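Local coordinates for TBC1 domain family member 22A (Homo sapiens, PDB 2QFZ), which probably acts, through the Rab-GAP TBC domain held in this chain, as a GTPase-activating protein for Rab-family GTPases, at residues Q102-Y105 with R106-I110; L134-W137 with A138-P142; S278-H281 with L282-C285; E328-R331 with L332-A335. All coordinates share one frame; numbering follows the deposited sequence. Where two conformers were deposited one is given.

Contact 1: Q102-Y105 with R106-I110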
loop_
_atom_site.group_PDB
_atom_site.type_symbol
_atom_site.label_atom_id
_atom_site.label_comp_id
_atom_site.label_asym_id
_atom_site.label_seq_id
_atom_site.Cartn_x
_atom_site.Cartn_y
_atom_site.Cartn_z
ATOM N N GLN A 102 -26.561 0.135 4.751
ATOM C CA GLN A 102 -26.488 -0.097 6.194
ATOM C C GLN A 102 -25.504 -1.228 6.519
ATOM O O GLN A 102 -24.714 -1.134 7.474
ATOM C CB GLN A 102 -27.871 -0.448 6.756
ATOM C CG GLN A 102 -28.875 0.712 6.771
ATOM C CD GLN A 102 -30.212 0.327 7.433
ATOM O OE1 GLN A 102 -30.408 -0.824 7.861
ATOM N NE2 GLN A 102 -31.134 1.291 7.513
ATOM N N ASP A 103 -25.572 -2.288 5.715
ATOM C CA ASP A 103 -24.716 -3.453 5.871
ATOM C C ASP A 103 -23.246 -3.168 5.489
ATOM O O ASP A 103 -22.329 -3.743 6.071
ATOM C CB ASP A 103 -25.257 -4.611 5.027
ATOM C CG ASP A 103 -24.480 -5.887 5.238
ATOM O OD1 ASP A 103 -24.331 -6.298 6.413
ATOM O OD2 ASP A 103 -24.000 -6.468 4.238
ATOM N N THR A 104 -23.036 -2.288 4.514
ATOM C CA THR A 104 -21.698 -1.795 4.204
ATOM C C THR A 104 -21.112 -1.031 5.393
ATOM O O THR A 104 -19.938 -1.250 5.767
ATOM C CB THR A 104 -21.701 -0.899 2.942
ATOM O OG1 THR A 104 -22.181 -1.653 1.822
ATOM C CG2 THR A 104 -20.322 -0.397 2.625
ATOM N N TYR A 105 -21.906 -0.153 6.012
ATOM C CA TYR A 105 -21.381 0.636 7.127
ATOM C C TYR A 105 -21.075 -0.224 8.376
ATOM O O TYR A 105 -20.105 0.048 9.097
ATOM C CB TYR A 105 -22.285 1.830 7.508
ATOM C CG TYR A 105 -21.717 2.558 8.709
ATOM C CD1 TYR A 105 -20.498 3.233 8.619
ATOM C CD2 TYR A 105 -22.347 2.510 9.943
ATOM C CE1 TYR A 105 -19.935 3.886 9.734
ATOM C CE2 TYR A 105 -21.794 3.168 11.070
ATOM C CZ TYR A 105 -20.592 3.846 10.961
ATOM O OH TYR A 105 -20.045 4.485 12.079
ATOM N N ARG A 106 -21.908 -1.239 8.624
ATOM C CA ARG A 106 -21.704 -2.109 9.791
ATOM C C ARG A 106 -20.424 -2.903 9.643
ATOM O O ARG A 106 -19.653 -3.006 10.612
ATOM C CB ARG A 106 -22.883 -3.069 10.036
ATOM C CG ARG A 106 -22.788 -3.779 11.415
ATOM C CD ARG A 106 -23.874 -4.860 11.636
ATOM N NE ARG A 106 -23.832 -5.371 13.019
ATOM C CZ ARG A 106 -23.204 -6.482 13.416
ATOM N NH1 ARG A 106 -22.549 -7.249 12.549
ATOM N NH2 ARG A 106 -23.228 -6.830 14.697
ATOM N N GLN A 107 -20.181 -3.465 8.451
ATOM C CA GLN A 107 -18.895 -4.124 8.188
ATOM C C GLN A 107 -17.698 -3.186 8.464
ATOM O O GLN A 107 -16.708 -3.585 9.121
ATOM C CB GLN A 107 -18.850 -4.672 6.756
ATOM C CG GLN A 107 -19.688 -5.948 6.531
ATOM C CD GLN A 107 -19.461 -6.547 5.152
ATOM O OE1 GLN A 107 -18.526 -7.337 4.948
ATOM N NE2 GLN A 107 -20.301 -6.157 4.187
ATOM N N ILE A 108 -17.788 -1.934 8.002
ATOM C CA ILE A 108 -16.684 -0.964 8.172
ATOM C C ILE A 108 -16.511 -0.579 9.649
ATOM O O ILE A 108 -15.381 -0.436 10.118
ATOM C CB ILE A 108 -16.865 0.311 7.281
ATOM C CG1 ILE A 108 -16.804 -0.056 5.801
ATOM C CG2 ILE A 108 -15.839 1.408 7.657
ATOM C CD1 ILE A 108 -17.483 0.971 4.840
ATOM N N HIS A 109 -17.627 -0.448 10.373
ATOM C CA HIS A 109 -17.618 -0.089 11.819
ATOM C C HIS A 109 -16.991 -1.166 12.692
ATOM O O HIS A 109 -16.460 -0.875 13.761
ATOM C CB HIS A 109 -19.056 0.185 12.315
ATOM C CG HIS A 109 -19.137 1.071 13.532
ATOM N ND1 HIS A 109 -18.131 1.157 14.474
ATOM C CD2 HIS A 109 -20.124 1.896 13.965
ATOM C CE1 HIS A 109 -18.489 2.001 15.427
ATOM N NE2 HIS A 109 -19.692 2.467 15.140
ATOM N N ILE A 110 -17.049 -2.418 12.248
ATOM C CA ILE A 110 -16.446 -3.531 12.984
ATOM C C ILE A 110 -14.940 -3.644 12.757
ATOM O O ILE A 110 -14.175 -3.912 13.689
ATOM C CB ILE A 110 -17.122 -4.853 12.599
ATOM C CG1 ILE A 110 -18.541 -4.889 13.193
ATOM C CG2 ILE A 110 -16.294 -6.065 13.082
ATOM C CD1 ILE A 110 -19.500 -5.803 12.432
#

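Contact 2: L134-W137 with A138-P142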
loop_
_atom_site.group_PDB
_atom_site.type_symbol
_atom_site.label_atom_id
_atom_site.label_comp_id
_atom_site.label_asym_id
_atom_site.label_seq_id
_atom_site.Cartn_x
_atom_site.Cartn_y
_atom_site.Cartn_z
ATOM N N LEU A 134 -13.758 5.043 3.329
ATOM C CA LEU A 134 -14.039 3.660 2.937
ATOM C C LEU A 134 -15.519 3.480 2.531
ATOM O O LEU A 134 -15.828 2.879 1.503
ATOM C CB LEU A 134 -13.603 2.683 4.074
ATOM C CG LEU A 134 -12.086 2.509 4.212
ATOM C CD1 LEU A 134 -11.710 1.846 5.513
ATOM C CD2 LEU A 134 -11.565 1.737 3.005
ATOM N N PHE A 135 -16.426 4.091 3.272
ATOM C CA PHE A 135 -17.859 4.091 2.900
ATOM C C PHE A 135 -18.131 4.774 1.529
ATOM O O PHE A 135 -18.883 4.236 0.677
ATOM C CB PHE A 135 -18.695 4.735 4.030
ATOM C CG PHE A 135 -20.182 4.700 3.795
ATOM C CD1 PHE A 135 -20.931 3.615 4.191
ATOM C CD2 PHE A 135 -20.829 5.758 3.188
ATOM C CE1 PHE A 135 -22.313 3.566 3.954
ATOM C CE2 PHE A 135 -22.216 5.712 2.948
ATOM C CZ PHE A 135 -22.946 4.615 3.341
ATOM N N ILE A 136 -17.520 5.933 1.293
ATOM C CA ILE A 136 -17.688 6.626 -0.008
ATOM C C ILE A 136 -17.083 5.819 -1.173
ATOM O O ILE A 136 -17.713 5.649 -2.230
ATOM C CB ILE A 136 -17.119 8.074 0.042
ATOM C CG1 ILE A 136 -18.068 8.983 0.849
ATOM C CG2 ILE A 136 -16.916 8.678 -1.353
ATOM C CD1 ILE A 136 -17.474 10.370 1.139
ATOM N N TRP A 137 -15.867 5.301 -0.986
ATOM C CA TRP A 137 -15.258 4.428 -2.007
ATOM C C TRP A 137 -16.189 3.240 -2.394
ATOM O O TRP A 137 -16.381 2.938 -3.575
ATOM C CB TRP A 137 -13.876 3.920 -1.555
ATOM C CG TRP A 137 -13.201 3.291 -2.681
ATOM C CD1 TRP A 137 -12.373 3.893 -3.569
ATOM C CD2 TRP A 137 -13.323 1.934 -3.092
ATOM N NE1 TRP A 137 -11.952 2.977 -4.520
ATOM C CE2 TRP A 137 -12.525 1.770 -4.246
ATOM C CE3 TRP A 137 -14.006 0.812 -2.572
ATOM C CZ2 TRP A 137 -12.408 0.551 -4.909
ATOM C CZ3 TRP A 137 -13.906 -0.400 -3.268
ATOM C CH2 TRP A 137 -13.108 -0.511 -4.403
ATOM N N ALA A 138 -16.773 2.606 -1.375
ATOM C CA ALA A 138 -17.614 1.408 -1.522
ATOM C C ALA A 138 -18.906 1.703 -2.284
ATOM O O ALA A 138 -19.249 0.980 -3.193
ATOM C CB ALA A 138 -17.930 0.830 -0.169
ATOM N N ILE A 139 -19.599 2.781 -1.945
ATOM C CA ILE A 139 -20.822 3.105 -2.689
ATOM C C ILE A 139 -20.515 3.554 -4.139
ATOM O O ILE A 139 -21.307 3.324 -5.020
ATOM C CB ILE A 139 -21.769 4.079 -1.913
ATOM C CG1 ILE A 139 -21.199 5.477 -1.839
ATOM C CG2 ILE A 139 -22.051 3.531 -0.476
ATOM C CD1 ILE A 139 -21.855 6.343 -0.750
ATOM N N ARG A 140 -19.348 4.158 -4.377
ATOM C CA ARG A 140 -18.941 4.541 -5.721
ATOM C C ARG A 140 -18.305 3.421 -6.541
ATOM O O ARG A 140 -18.013 3.601 -7.733
ATOM C CB ARG A 140 -18.032 5.789 -5.669
ATOM C CG ARG A 140 -18.798 6.986 -5.103
ATOM C CD ARG A 140 -18.076 8.285 -5.225
ATOM N NE ARG A 140 -17.951 8.672 -6.615
ATOM C CZ ARG A 140 -18.897 9.301 -7.315
ATOM N NH1 ARG A 140 -20.057 9.630 -6.768
ATOM N NH2 ARG A 140 -18.672 9.608 -8.574
ATOM N N HIS A 141 -18.118 2.250 -5.936
ATOM C CA HIS A 141 -17.524 1.125 -6.645
ATOM C C HIS A 141 -18.346 -0.104 -6.333
ATOM O O HIS A 141 -17.927 -0.966 -5.544
ATOM C CB HIS A 141 -16.059 0.986 -6.234
ATOM C CG HIS A 141 -15.230 2.149 -6.652
ATOM N ND1 HIS A 141 -15.164 3.310 -5.907
ATOM C CD2 HIS A 141 -14.503 2.369 -7.772
ATOM C CE1 HIS A 141 -14.408 4.185 -6.546
ATOM N NE2 HIS A 141 -14.012 3.645 -7.687
ATOM N N PRO A 142 -19.557 -0.161 -6.919
ATOM C CA PRO A 142 -20.533 -1.188 -6.529
ATOM C C PRO A 142 -20.176 -2.612 -6.953
ATOM O O PRO A 142 -20.729 -3.547 -6.381
ATOM C CB PRO A 142 -21.826 -0.726 -7.219
ATOM C CG PRO A 142 -21.369 0.117 -8.399
ATOM C CD PRO A 142 -20.098 0.770 -7.934
#

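Contact 3: S278-H281 with L282-C285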
loop_
_atom_site.group_PDB
_atom_site.type_symbol
_atom_site.label_atom_id
_atom_site.label_comp_id
_atom_site.label_asym_id
_atom_site.label_seq_id
_atom_site.Cartn_x
_atom_site.Cartn_y
_atom_site.Cartn_z
ATOM N N SER A 278 0.472 -3.776 -8.936
ATOM C CA SER A 278 -0.181 -4.792 -9.685
ATOM C C SER A 278 0.787 -5.939 -10.004
ATOM O O SER A 278 0.522 -7.070 -9.669
ATOM C CB SER A 278 -0.698 -4.151 -10.982
ATOM O OG SER A 278 -1.355 -5.093 -11.750
ATOM N N HIS A 279 1.923 -5.601 -10.606
ATOM C CA HIS A 279 2.833 -6.557 -11.233
ATOM C C HIS A 279 4.107 -6.690 -10.388
ATOM O O HIS A 279 4.435 -7.780 -9.928
ATOM C CB HIS A 279 3.140 -6.064 -12.660
ATOM C CG HIS A 279 4.129 -6.901 -13.421
ATOM N ND1 HIS A 279 5.313 -6.382 -13.923
ATOM C CD2 HIS A 279 4.094 -8.202 -13.815
ATOM C CE1 HIS A 279 5.967 -7.332 -14.573
ATOM N NE2 HIS A 279 5.248 -8.444 -14.527
ATOM N N PHE A 280 4.809 -5.576 -10.147
ATOM C CA PHE A 280 6.023 -5.640 -9.311
ATOM C C PHE A 280 5.784 -6.287 -7.936
ATOM O O PHE A 280 6.645 -7.002 -7.462
ATOM C CB PHE A 280 6.689 -4.286 -9.143
ATOM C CG PHE A 280 8.121 -4.367 -8.694
ATOM C CD1 PHE A 280 9.033 -5.199 -9.352
ATOM C CD2 PHE A 280 8.562 -3.640 -7.597
ATOM C CE1 PHE A 280 10.355 -5.301 -8.928
ATOM C CE2 PHE A 280 9.905 -3.710 -7.183
ATOM C CZ PHE A 280 10.790 -4.532 -7.861
ATOM N N HIS A 281 4.625 -6.026 -7.326
ATOM C CA HIS A 281 4.225 -6.654 -6.069
ATOM C C HIS A 281 4.424 -8.158 -6.032
ATOM O O HIS A 281 4.866 -8.707 -5.009
ATOM C CB HIS A 281 2.764 -6.291 -5.678
ATOM C CG HIS A 281 2.349 -6.835 -4.343
ATOM N ND1 HIS A 281 2.937 -6.430 -3.169
ATOM C CD2 HIS A 281 1.414 -7.755 -3.997
ATOM C CE1 HIS A 281 2.434 -7.123 -2.163
ATOM N NE2 HIS A 281 1.498 -7.927 -2.635
ATOM N N LEU A 282 4.078 -8.848 -7.118
ATOM C CA LEU A 282 4.312 -10.289 -7.224
ATOM C C LEU A 282 5.759 -10.694 -6.911
ATOM O O LEU A 282 5.994 -11.619 -6.183
ATOM C CB LEU A 282 3.980 -10.794 -8.626
ATOM C CG LEU A 282 2.572 -10.641 -9.179
ATOM C CD1 LEU A 282 2.322 -11.737 -10.196
ATOM C CD2 LEU A 282 1.513 -10.688 -8.084
ATOM N N TYR A 283 6.714 -9.972 -7.487
ATOM C CA TYR A 283 8.143 -10.254 -7.321
ATOM C C TYR A 283 8.628 -9.927 -5.940
ATOM O O TYR A 283 9.546 -10.555 -5.496
ATOM C CB TYR A 283 8.967 -9.462 -8.341
ATOM C CG TYR A 283 8.629 -9.877 -9.716
ATOM C CD1 TYR A 283 9.183 -11.036 -10.280
ATOM C CD2 TYR A 283 7.716 -9.169 -10.451
ATOM C CE1 TYR A 283 8.814 -11.462 -11.587
ATOM C CE2 TYR A 283 7.351 -9.581 -11.747
ATOM C CZ TYR A 283 7.906 -10.720 -12.291
ATOM O OH TYR A 283 7.557 -11.075 -13.570
ATOM N N VAL A 284 8.040 -8.906 -5.297
ATOM C CA VAL A 284 8.334 -8.593 -3.907
ATOM C C VAL A 284 7.850 -9.743 -3.006
ATOM O O VAL A 284 8.544 -10.134 -2.030
ATOM C CB VAL A 284 7.739 -7.200 -3.474
ATOM C CG1 VAL A 284 7.920 -6.957 -1.955
ATOM C CG2 VAL A 284 8.391 -6.081 -4.281
ATOM N N CYS A 285 6.671 -10.290 -3.324
ATOM C CA CYS A 285 6.153 -11.432 -2.580
ATOM C C CYS A 285 7.089 -12.675 -2.701
ATOM O O CYS A 285 7.310 -13.387 -1.727
ATOM C CB CYS A 285 4.718 -11.763 -3.009
ATOM S SG CYS A 285 3.448 -10.630 -2.283
#

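Contact 4: E328-R331 with L332-A335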
loop_
_atom_site.group_PDB
_atom_site.type_symbol
_atom_site.label_atom_id
_atom_site.label_comp_id
_atom_site.label_asym_id
_atom_site.label_seq_id
_atom_site.Cartn_x
_atom_site.Cartn_y
_atom_site.Cartn_z
ATOM N N GLU A 328 16.403 -7.686 -4.463
ATOM C CA GLU A 328 16.053 -9.076 -4.796
ATOM C C GLU A 328 14.838 -9.229 -5.720
ATOM O O GLU A 328 14.897 -9.932 -6.724
ATOM C CB GLU A 328 15.839 -9.858 -3.490
ATOM C CG GLU A 328 17.152 -9.992 -2.737
ATOM C CD GLU A 328 18.272 -10.366 -3.724
ATOM O OE1 GLU A 328 18.219 -11.512 -4.244
ATOM O OE2 GLU A 328 19.126 -9.492 -4.043
ATOM N N ALA A 329 13.755 -8.541 -5.397
ATOM C CA ALA A 329 12.536 -8.502 -6.256
ATOM C C ALA A 329 12.891 -8.098 -7.680
ATOM O O ALA A 329 12.433 -8.716 -8.657
ATOM C CB ALA A 329 11.521 -7.533 -5.675
ATOM N N TYR A 330 13.725 -7.083 -7.777
ATOM C CA TYR A 330 14.164 -6.541 -9.038
ATOM C C TYR A 330 14.962 -7.581 -9.844
ATOM O O TYR A 330 14.726 -7.743 -11.044
ATOM C CB TYR A 330 14.959 -5.231 -8.837
ATOM C CG TYR A 330 15.015 -4.396 -10.105
ATOM C CD1 TYR A 330 13.900 -3.689 -10.539
ATOM C CD2 TYR A 330 16.170 -4.356 -10.896
ATOM C CE1 TYR A 330 13.933 -2.924 -11.695
ATOM C CE2 TYR A 330 16.213 -3.612 -12.075
ATOM C CZ TYR A 330 15.086 -2.904 -12.477
ATOM O OH TYR A 330 15.099 -2.157 -13.647
ATOM N N ARG A 331 15.862 -8.295 -9.177
ATOM C CA ARG A 331 16.609 -9.372 -9.804
ATOM C C ARG A 331 15.663 -10.492 -10.306
ATOM O O ARG A 331 15.757 -10.915 -11.466
ATOM C CB ARG A 331 17.633 -9.943 -8.836
ATOM C CG ARG A 331 18.502 -11.054 -9.420
ATOM C CD ARG A 331 19.477 -11.678 -8.409
ATOM N NE ARG A 331 18.830 -12.361 -7.305
ATOM C CZ ARG A 331 18.210 -13.567 -7.347
ATOM N NH1 ARG A 331 18.129 -14.281 -8.455
ATOM N NH2 ARG A 331 17.649 -14.068 -6.232
ATOM N N LEU A 332 14.772 -10.964 -9.425
ATOM C CA LEU A 332 13.809 -12.023 -9.771
ATOM C C LEU A 332 12.969 -11.662 -10.969
ATOM O O LEU A 332 12.643 -12.525 -11.772
ATOM C CB LEU A 332 12.894 -12.371 -8.601
ATOM C CG LEU A 332 13.530 -12.881 -7.325
ATOM C CD1 LEU A 332 12.446 -13.100 -6.269
ATOM C CD2 LEU A 332 14.317 -14.155 -7.611
ATOM N N LYS A 333 12.650 -10.381 -11.113
ATOM C CA LYS A 333 11.949 -9.868 -12.308
ATOM C C LYS A 333 12.657 -10.225 -13.621
ATOM O O LYS A 333 12.005 -10.521 -14.639
ATOM C CB LYS A 333 11.774 -8.361 -12.164
ATOM C CG LYS A 333 10.908 -7.661 -13.158
ATOM C CD LYS A 333 10.766 -6.170 -12.779
ATOM C CE LYS A 333 10.844 -5.239 -13.994
ATOM N NZ LYS A 333 9.585 -5.225 -14.851
ATOM N N PHE A 334 13.989 -10.219 -13.616
ATOM C CA PHE A 334 14.735 -10.522 -14.860
ATOM C C PHE A 334 15.115 -12.010 -15.034
ATOM O O PHE A 334 15.310 -12.456 -16.162
ATOM C CB PHE A 334 15.931 -9.558 -15.024
ATOM C CG PHE A 334 15.500 -8.165 -15.332
ATOM C CD1 PHE A 334 15.118 -7.824 -16.612
ATOM C CD2 PHE A 334 15.357 -7.227 -14.328
ATOM C CE1 PHE A 334 14.663 -6.539 -16.890
ATOM C CE2 PHE A 334 14.900 -5.984 -14.595
ATOM C CZ PHE A 334 14.557 -5.623 -15.870
ATOM N N ALA A 335 15.179 -12.759 -13.922
ATOM C CA ALA A 335 15.407 -14.208 -13.908
ATOM C C ALA A 335 14.258 -14.932 -14.574
ATOM O O ALA A 335 14.465 -15.672 -15.558
ATOM C CB ALA A 335 15.560 -14.707 -12.479
#

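Contact 1: Q102-Y105 with R106-I110
His109 N gives its hydrogen to Tyr105 O at 2.8 Å, the shortest of four i to i+4 backbone bonds that tie Gln102-Tyr105 to the next turn of the same helix. Arg106 N, Gln107 N and Ile108 N bond in the same way to Gln102 O, Asp103 O and Thr104 O. The side chains of Tyr105 and His109 also meet. With CG of Tyr105 anti to its own N (chi1 177°), the phenol swings along the helix toward His109, whose CB sits over one face of the ring near its rim. The imidazole meets the far end of the phenol, CD2 of His109 lying 3.2 Å from Tyr105 OH, with the ring planes inclined at 57°. The hydroxyl is held by a hydrogen bond to Glu131. Cut back to alanine, Tyr105 would probably leave the Glu131 carboxylate without this partner and the His109 imidazole freer to turn. On another side of the helix, the Thr104 and Ile108 side chains lie side by side, with Thr104 CG2 3.9 Å from Ile108 CD1. The exposed flank carries Asp103 and Gln107, where Asp103 OD2 comes no closer than 3.7 Å to Gln107 NE2. Helix 102-111 rests on helix 124-140: Tyr105 touches Phe135, Thr104 touches Ala138, and Ile108 and His109 both reach Glu131, while Tyr146 from a loop packs against Thr104, Gln107 and Ile108.

Contact 2: L134-W137 with A138-P142
His141 ND1 donates to Trp137 O at 2.7 Å, in the carbonyl plane and on a lone pair of the oxygen, which in turn lies almost in the imidazole plane. The bond fixes the rotation of the His141 ring and requires a proton on ND1. Held this way, the imidazole lies nearly flat against the indole: its ring and the five-membered ring of Trp137 form an offset stack, centroids 3.9 Å apart and planes 9° from parallel. His141 CE1 comes to 3.4 Å from Trp137 NE1, and His141 CB sits over the six-membered ring, 3.8 Å from its centroid, as a CH-pi contact. A single histidine thus spans both rings of the tryptophan. The contact lies near the C-terminal end of helix 124-140 in the all-helical TBC domain, where the His141 side chain bonds back to a carbonyl four residues earlier. Upstream, Ala138 N, Ile139 N and Arg140 N keep regular i to i+4 bonds to Leu134 O, Phe135 O and Ile136 O. Ile139 holds CG1 between its backbone N and carbonyl carbon (chi1 71°), which sets CG2 over one face of Phe135 while CD1 approaches Phe135 CE2 at 3.8 Å. The Ile136 and Arg140 side chains lie side by side, pointing the same way, and the Arg140 guanidinium makes a cation-pi contact with Phe88. Trp137 is buried against Ser196 and Leu199 of helix 181-200 and Ile150 of helix 150-162.

Contact 3: S278-H281 with L282-C285
His281 and Cys285 meet on the tightly packed side of the helix, where the thiol lies over a face of the imidazole: Cys285 SG is 3.8 Å from the His281 ring centroid and 3.4 Å from His281 NE2. The ring is probably held from turning, because both its nitrogens are hydrogen-bonded, ND1 with the hydroxyl of Tyr270 and NE2 with the carbonyl oxygen of Trp249. Beneath the pair, Cys285 N bonds to His281 O at 2.9 Å. Phe280 and Val284 form a second buried pair, their side chains crossing at about a right angle with Val284 CG2 4.0 Å from Phe280 CE2, and both lean on Tyr270 of helix 260-270. Helix 276-291 of this all-helical Rab-GAP TBC domain touches helices 211-227, 242-251 and 260-270. A wider pi-type turn at 278-280 disturbs the first part of the segment, and Leu282 N to His279 O and Tyr283 N to Phe280 O are only weak bonds, whereas Val284 N reaches Phe280 O at a good angle. The less buried side holds His279 and Tyr283, both partly exposed. Here the Tyr283 edge points at the face of His279 in a T-shaped pair, planes at 83° and centroids 5.3 Å apart. CG of His279 stands anti to its backbone N (chi1 177°), which carries the imidazole along the helix to Tyr283 CE2, 3.7 Å from His279 NE2.

Contact 4: E328-R331 with L332-A335
Phe334 turns its edge to a face of Tyr330 one helical turn back, the ring planes 63° apart and the centroids separated by 5.4 Å. The two side chains run side by side in the same direction, and Phe334 CE2 lies above the phenol, 3.7 Å from Tyr330 CE2. Phe334 has CG beside its own N (chi1 -70°), which also brings the ring edge to Tyr330 O. Tyr330 itself is met edge-to-face by Trp48. On another flank, Arg331 reaches back and bends at its third torsion to grip one carboxylate oxygen side-on: Arg331 NE is 3.2 Å and NH2 3.3 Å from Glu328 OE1, both with the oxygen almost in the guanidinium plane. Leu332 crosses this arginine obliquely, its CD2 standing 3.6 Å from Arg331 NH2. In the backbone Leu332 N bonds to Glu328 O at 2.9 Å, and Arg331 O accepts both an i+3 bond from Phe334 N and an i+4 bond from Ala335 N. Without the leucine branches of Leu332, as with an alanine here, a gap is likely to open against Ala286 of helix 276-291 and the guanidinium to lose its apolar neighbour. Arg331 and Phe334 are exposed, while Ala329 and Leu332 turn to helix 276-291. This is the pattern of an amphipathic helix: helix 319-335, the last one modelled in the chain, lays its apolar side, with Ala329 and Leu332, on helix 276-291.

All four contacts are one-turn neighbours along helices, but they differ in depth. Contact 3 is the most buried, contacts 2 and 4 are partly so, and contact 1 lies at the surface. They form two touching pairs. Helices 102-111 and 124-140 meet where Ile108 CD1 packs 3.6 Å from Phe135 N, and helices 276-291 and 319-335 meet where Tyr283 and Val284 press on Ala329. Contacts 1 and 4 lie on opposite sides of the chain's centre, their centres about 40 Å apart. Aromatic pairing recurs with different geometry: inclined in contact 1, stacked in contact 2, edge-to-face in 3 and 4. Only contact 4 includes a salt bridge, on its partly exposed flank.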